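Local coordinates for PHOX (Pseudomonas fluorescens, PDB 4A9V), which hydrolyses phosphate monoesters as an alkaline phosphatase, its beta-propeller carrying an iron-calcium cofactor that catalyses phosphotransfer, at residues A[382-387]-A[406-411]; A[295-300]-A[374-379]. All blocks are in the same frame, centred on the assembly; numbering follows the deposited sequence. Where two conformers were deposited one is given.

In the fold
Following the chain from the N terminus, strand 296-303 comes first, and helix 371-377 later folds back onto residues 295-300 in interaction 2. The loop closed there carries strands 322-329 and 340-347. Interaction 1 opens just after that helix: 382-387 leads into strand 386-391, the chain passes through strand 398-402, and the loop residues 406-411 then return to close a much shorter loop. The two loops lie in series, neither enclosing nor crossing the other. They still meet in space, since M383 N lies 2.8 Å from E296 O and M383 O lies 2.9 Å from G295 N, probable hydrogen bonds that join the first segment of each contact.

Interaction 1. Residues A[382-387]-A[406-411]; sequences RMDRPE and AKRGED. With CA (calcium ion), chain R; CA (calcium ion), chain Q; FEO (mu-oxo-diiron), chain S.
R408 reaches across to D384 and turns the side of its guanidinium, not the end, to the carboxylate. NE lies 2.8 Å from D384 OD1 and NH2 2.9 Å from that same oxygen, so a two-nitrogen salt bridge converges on one atom. OD1 sits in the guanidinium plane, yet the carboxylate is turned 49° away from that plane: NE comes in on the syn side, while NH2 meets OD1 from above the carboxylate. The R408 chain leaves with CG anti to its N (chi1 179°), then bends at chi2 and chi3, which curls the group round to present this flank. NH2 also gives a nearly straight bond to R382 O (2.9 Å), standing 51° above that carbonyl plane, and a water links R382 O to R408 NH1. P414 O also accepts from NH1, and N405 ND2 bonds D384 OD1. A leucine in place of this arginine would probably leave D384 without its opposite charge and R382 O without its guanidinium donor, in a buried place. At the far end of 382-387, E387 OE2 binds iron FE2 at 2.2 Å and calcium as well; D292, E273 and E194 share the iron, D479 and D494 the calcium ions. The loop 406-411 turns on a type II turn, K407 to E410, with G409 at positive phi. M383 and P386 pack on I298 of strand 296-303 and on L402 of strand 398-402, so the segment runs between these two strands as it heads into strand 386-391.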
loop_
_atom_site.group_PDB
_atom_site.type_symbol
_atom_site.label_atom_id
_atom_site.label_comp_id
_atom_site.label_asym_id
_atom_site.label_seq_id
_atom_site.Cartn_x
_atom_site.Cartn_y
_atom_site.Cartn_z
ATOM N N ARG A 382 1.830 -18.616 7.248
ATOM C CA ARG A 382 0.992 -18.127 6.156
ATOM C C ARG A 382 -0.168 -17.297 6.691
ATOM O O ARG A 382 -0.855 -17.718 7.620
ATOM C CB ARG A 382 0.463 -19.322 5.364
ATOM C CG ARG A 382 1.569 -20.161 4.737
ATOM C CD ARG A 382 1.001 -21.256 3.855
ATOM N NE ARG A 382 0.488 -20.702 2.609
ATOM C CZ ARG A 382 0.001 -21.435 1.617
ATOM N NH1 ARG A 382 -0.249 -22.715 1.824
ATOM N NH2 ARG A 382 -0.302 -20.881 0.447
ATOM N N MET A 383 -0.364 -16.107 6.120
ATOM C CA MET A 383 -1.275 -15.111 6.680
ATOM C C MET A 383 -2.442 -14.794 5.742
ATOM O O MET A 383 -2.348 -14.943 4.519
ATOM C CB MET A 383 -0.518 -13.820 6.999
ATOM C CG MET A 383 0.657 -14.002 7.954
ATOM S SD MET A 383 0.238 -14.692 9.565
ATOM C CE MET A 383 -0.594 -13.303 10.321
ATOM N N ASP A 384 -3.502 -14.240 6.331
ATOM C CA ASP A 384 -4.687 -13.801 5.586
ATOM C C ASP A 384 -4.472 -12.411 4.951
ATOM O O ASP A 384 -5.064 -11.419 5.382
ATOM C CB ASP A 384 -5.912 -13.728 6.512
ATOM C CG ASP A 384 -6.434 -15.082 6.966
ATOM O OD1 ASP A 384 -5.957 -16.128 6.474
ATOM O OD2 ASP A 384 -7.385 -15.056 7.787
ATOM N N ARG A 385 -3.673 -12.365 3.889
ATOM C CA ARG A 385 -3.473 -11.148 3.094
ATOM C C ARG A 385 -3.074 -9.942 3.933
ATOM O O ARG A 385 -3.830 -8.973 4.067
ATOM C CB ARG A 385 -4.705 -10.818 2.263
ATOM C CG ARG A 385 -5.025 -11.852 1.204
ATOM C CD ARG A 385 -6.136 -11.353 0.307
ATOM N NE ARG A 385 -5.720 -10.139 -0.376
ATOM C CZ ARG A 385 -6.555 -9.216 -0.832
ATOM N NH1 ARG A 385 -7.844 -9.502 -0.943
ATOM N NH2 ARG A 385 -6.080 -8.075 -1.316
ATOM N N PRO A 386 -1.825 -9.931 4.409
ATOM C CA PRO A 386 -1.298 -8.727 5.037
ATOM C C PRO A 386 -1.335 -7.538 4.095
ATOM O O PRO A 386 -0.826 -7.618 2.975
ATOM C CB PRO A 386 0.151 -9.103 5.373
ATOM C CG PRO A 386 0.219 -10.586 5.286
ATOM C CD PRO A 386 -0.812 -10.990 4.287
ATOM N N GLU A 387 -1.945 -6.451 4.547
ATOM C CA GLU A 387 -1.861 -5.195 3.821
ATOM C C GLU A 387 -1.090 -4.184 4.671
ATOM O O GLU A 387 0.084 -4.419 4.947
ATOM C CB GLU A 387 -3.226 -4.754 3.283
ATOM C CG GLU A 387 -3.687 -5.683 2.159
ATOM C CD GLU A 387 -4.802 -5.111 1.296
ATOM O OE1 GLU A 387 -5.967 -5.175 1.739
ATOM O OE2 GLU A 387 -4.535 -4.631 0.162
ATOM N N ALA A 406 -10.348 -16.040 1.589
ATOM C CA ALA A 406 -11.380 -17.009 1.274
ATOM C C ALA A 406 -10.845 -18.446 1.297
ATOM O O ALA A 406 -11.629 -19.394 1.379
ATOM C CB ALA A 406 -11.978 -16.687 -0.087
ATOM N N LYS A 407 -9.524 -18.603 1.204
ATOM C CA LYS A 407 -8.950 -19.943 1.156
ATOM C C LYS A 407 -8.452 -20.443 2.510
ATOM O O LYS A 407 -7.992 -21.573 2.619
ATOM C CB LYS A 407 -7.809 -20.006 0.139
ATOM C CG LYS A 407 -8.218 -19.758 -1.305
ATOM C CD LYS A 407 -6.984 -19.663 -2.191
ATOM C CE LYS A 407 -7.311 -19.870 -3.660
ATOM N NZ LYS A 407 -6.091 -20.204 -4.447
ATOM N N ARG A 408 -8.588 -19.639 3.559
ATOM C CA ARG A 408 -8.219 -20.118 4.887
ATOM C C ARG A 408 -9.014 -21.379 5.229
ATOM O O ARG A 408 -10.220 -21.447 4.996
ATOM C CB ARG A 408 -8.446 -19.032 5.934
ATOM C CG ARG A 408 -8.104 -19.430 7.368
ATOM C CD ARG A 408 -6.653 -19.845 7.570
ATOM N NE ARG A 408 -5.718 -18.799 7.159
ATOM C CZ ARG A 408 -4.398 -18.882 7.277
ATOM N NH1 ARG A 408 -3.827 -19.998 7.705
ATOM N NH2 ARG A 408 -3.640 -17.858 6.909
ATOM N N GLY A 409 -8.313 -22.396 5.719
ATOM C CA GLY A 409 -8.927 -23.687 5.985
ATOM C C GLY A 409 -8.598 -24.747 4.950
ATOM O O GLY A 409 -8.736 -25.936 5.217
ATOM N N GLU A 410 -8.245 -24.329 3.742
ATOM C CA GLU A 410 -7.822 -25.282 2.730
ATOM C C GLU A 410 -6.497 -25.910 3.150
ATOM O O GLU A 410 -5.776 -25.369 3.991
ATOM C CB GLU A 410 -7.722 -24.606 1.356
ATOM C CG GLU A 410 -9.073 -24.131 0.845
ATOM C CD GLU A 410 -9.003 -23.440 -0.504
ATOM O OE1 GLU A 410 -8.005 -23.627 -1.236
ATOM O OE2 GLU A 410 -10.032 -22.855 -0.898
ATOM N N ASP A 411 -6.220 -27.094 2.623
ATOM C CA ASP A 411 -4.978 -27.774 2.932
ATOM C C ASP A 411 -3.797 -26.828 2.739
ATOM O O ASP A 411 -3.644 -26.214 1.680
ATOM C CB ASP A 411 -4.815 -29.008 2.043
ATOM C CG ASP A 411 -5.588 -30.204 2.560
ATOM O OD1 ASP A 411 -6.377 -30.044 3.516
ATOM O OD2 ASP A 411 -5.511 -31.277 1.924
HETATM CA CA CA R . -6.998 -4.513 -0.477
HETATM CA CA CA Q . -4.430 -1.896 -0.478
HETATM FE FE1 FEO S . -2.604 -2.511 -3.591
HETATM FE FE2 FEO S . -2.911 -5.032 -1.221
HETATM O O FEO S . -3.519 -3.448 -2.143
HETATM O O HOH W 1 -1.145 -20.169 8.776
HETATM O O HOH W 2 -6.384 -5.314 -2.648
HETATM O O HOH W 3 -4.012 -0.944 -3.115
HETATM O O HOH W 4 -2.968 0.146 -0.577
HETATM O O HOH W 5 -5.927 0.093 -0.470
HETATM O O HOH W 6 -6.267 -2.708 -2.173
#

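Interaction 2. Residues A[295-300]-A[374-379]; sequences GEFIYK and AASVVG
F297 and Y299 both set CG opposite their carbonyl carbon, beside the backbone N (chi1 -50° and -62°), and these torsions bring the two rings to A375 on the helix. This is helix 371-377 packed against a strand of the beta-propeller; the helix ends in a Schellman motif, with G379 taking the positive phi. The methyl of A375 carries the contact. Its CB touches F297 CD2 at 3.3 Å, a tight approach, and it also lies 3.7 Å from Y299 OH, so both aromatic side chains meet the methyl from the same side. F297 and Y299 stand two residues apart, and the Y299 hydroxyl lies at the edge of the F297 ring, near its plane. S376 OG reaches that ring at its edge too. The serine hydroxyl has its stronger polar partner in R215 NH1, and R215 NE forms a salt bridge with E296 OE2, so a single arginine holds both segments. V326 of strand 322-329 lies beneath, touched by F297, Y299, A375 and V378. F270 stacks on the tyrosine ring. Just past the helix end R328 hydrogen-bonds to V378 O and G379 O, fixing the turn that leads on to strand 383-384. S376 OG stands 3.7 Å from F297 CZ.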
loop_
_atom_site.group_PDB
_atom_site.type_symbol
_atom_site.label_atom_id
_atom_site.label_comp_id
_atom_site.label_asym_id
_atom_site.label_seq_id
_atom_site.Cartn_x
_atom_site.Cartn_y
_atom_site.Cartn_z
ATOM N N GLY A 295 -2.184 -16.363 2.050
ATOM C CA GLY A 295 -1.222 -17.339 2.520
ATOM C C GLY A 295 0.238 -16.919 2.462
ATOM O O GLY A 295 1.114 -17.759 2.666
ATOM N N GLU A 296 0.507 -15.629 2.250
ATOM C CA GLU A 296 1.886 -15.128 2.267
ATOM C C GLU A 296 2.191 -14.429 3.604
ATOM O O GLU A 296 1.459 -14.604 4.587
ATOM C CB GLU A 296 2.159 -14.237 1.051
ATOM C CG GLU A 296 2.151 -14.996 -0.271
ATOM C CD GLU A 296 3.315 -15.958 -0.490
ATOM O OE1 GLU A 296 4.284 -16.005 0.296
ATOM O OE2 GLU A 296 3.289 -16.637 -1.537
ATOM N N PHE A 297 3.358 -13.791 3.697
ATOM C CA PHE A 297 3.994 -13.546 4.982
ATOM C C PHE A 297 4.131 -12.062 5.343
ATOM O O PHE A 297 3.915 -11.158 4.522
ATOM C CB PHE A 297 5.374 -14.200 5.016
ATOM C CG PHE A 297 5.375 -15.645 4.579
ATOM C CD1 PHE A 297 4.488 -16.549 5.138
ATOM C CD2 PHE A 297 6.297 -16.109 3.647
ATOM C CE1 PHE A 297 4.539 -17.888 4.801
ATOM C CE2 PHE A 297 6.319 -17.444 3.273
ATOM C CZ PHE A 297 5.427 -18.330 3.842
ATOM N N ILE A 298 4.523 -11.836 6.597
ATOM C CA ILE A 298 4.899 -10.523 7.122
ATOM C C ILE A 298 6.403 -10.513 7.397
ATOM O O ILE A 298 6.946 -11.449 7.981
ATOM C CB ILE A 298 4.120 -10.219 8.418
ATOM C CG1 ILE A 298 2.621 -10.120 8.118
ATOM C CG2 ILE A 298 4.631 -8.938 9.067
ATOM C CD1 ILE A 298 1.739 -10.149 9.346
ATOM N N TYR A 299 7.053 -9.432 6.971
ATOM C CA TYR A 299 8.509 -9.292 6.988
ATOM C C TYR A 299 8.943 -8.074 7.814
ATOM O O TYR A 299 8.152 -7.171 8.103
ATOM C CB TYR A 299 9.058 -9.154 5.561
ATOM C CG TYR A 299 8.798 -10.343 4.666
ATOM C CD1 TYR A 299 7.561 -10.521 4.049
ATOM C CD2 TYR A 299 9.813 -11.239 4.355
ATOM C CE1 TYR A 299 7.334 -11.591 3.199
ATOM C CE2 TYR A 299 9.600 -12.291 3.482
ATOM C CZ TYR A 299 8.363 -12.468 2.916
ATOM O OH TYR A 299 8.189 -13.526 2.052
ATOM N N LYS A 300 10.230 -8.029 8.142
ATOM C CA LYS A 300 10.822 -6.951 8.933
ATOM C C LYS A 300 12.278 -6.799 8.508
ATOM O O LYS A 300 13.046 -7.751 8.581
ATOM C CB LYS A 300 10.744 -7.302 10.418
ATOM C CG LYS A 300 11.429 -6.339 11.366
ATOM C CD LYS A 300 11.552 -7.005 12.731
ATOM C CE LYS A 300 12.141 -6.099 13.797
ATOM N NZ LYS A 300 12.330 -6.853 15.068
ATOM N N ALA A 374 12.443 -18.378 0.329
ATOM C CA ALA A 374 13.316 -18.470 1.494
ATOM C C ALA A 374 12.485 -18.477 2.781
ATOM O O ALA A 374 12.764 -19.234 3.714
ATOM C CB ALA A 374 14.313 -17.319 1.499
ATOM N N ALA A 375 11.445 -17.648 2.824
ATOM C CA ALA A 375 10.584 -17.574 3.993
ATOM C C ALA A 375 9.817 -18.887 4.215
ATOM O O ALA A 375 9.588 -19.297 5.351
ATOM C CB ALA A 375 9.626 -16.403 3.855
ATOM N N SER A 376 9.444 -19.570 3.139
ATOM C CA SER A 376 8.843 -20.888 3.284
ATOM C C SER A 376 9.832 -21.889 3.880
ATOM O O SER A 376 9.469 -22.691 4.733
ATOM C CB SER A 376 8.318 -21.403 1.946
ATOM O OG SER A 376 7.189 -20.661 1.513
ATOM N N VAL A 377 11.085 -21.836 3.439
ATOM C CA VAL A 377 12.100 -22.751 3.966
ATOM C C VAL A 377 12.213 -22.624 5.488
ATOM O O VAL A 377 12.345 -23.623 6.193
ATOM C CB VAL A 377 13.477 -22.515 3.307
ATOM C CG1 VAL A 377 14.579 -23.248 4.062
ATOM C CG2 VAL A 377 13.445 -22.973 1.862
ATOM N N VAL A 378 12.148 -21.401 6.004
ATOM C CA VAL A 378 12.359 -21.192 7.435
ATOM C C VAL A 378 11.076 -21.295 8.257
ATOM O O VAL A 378 11.110 -21.158 9.471
ATOM C CB VAL A 378 13.055 -19.847 7.746
ATOM C CG1 VAL A 378 14.307 -19.687 6.906
ATOM C CG2 VAL A 378 12.105 -18.671 7.557
ATOM N N GLY A 379 9.957 -21.591 7.601
ATOM C CA GLY A 379 8.705 -21.870 8.306
ATOM C C GLY A 379 7.970 -20.631 8.793
ATOM O O GLY A 379 7.356 -20.644 9.861
#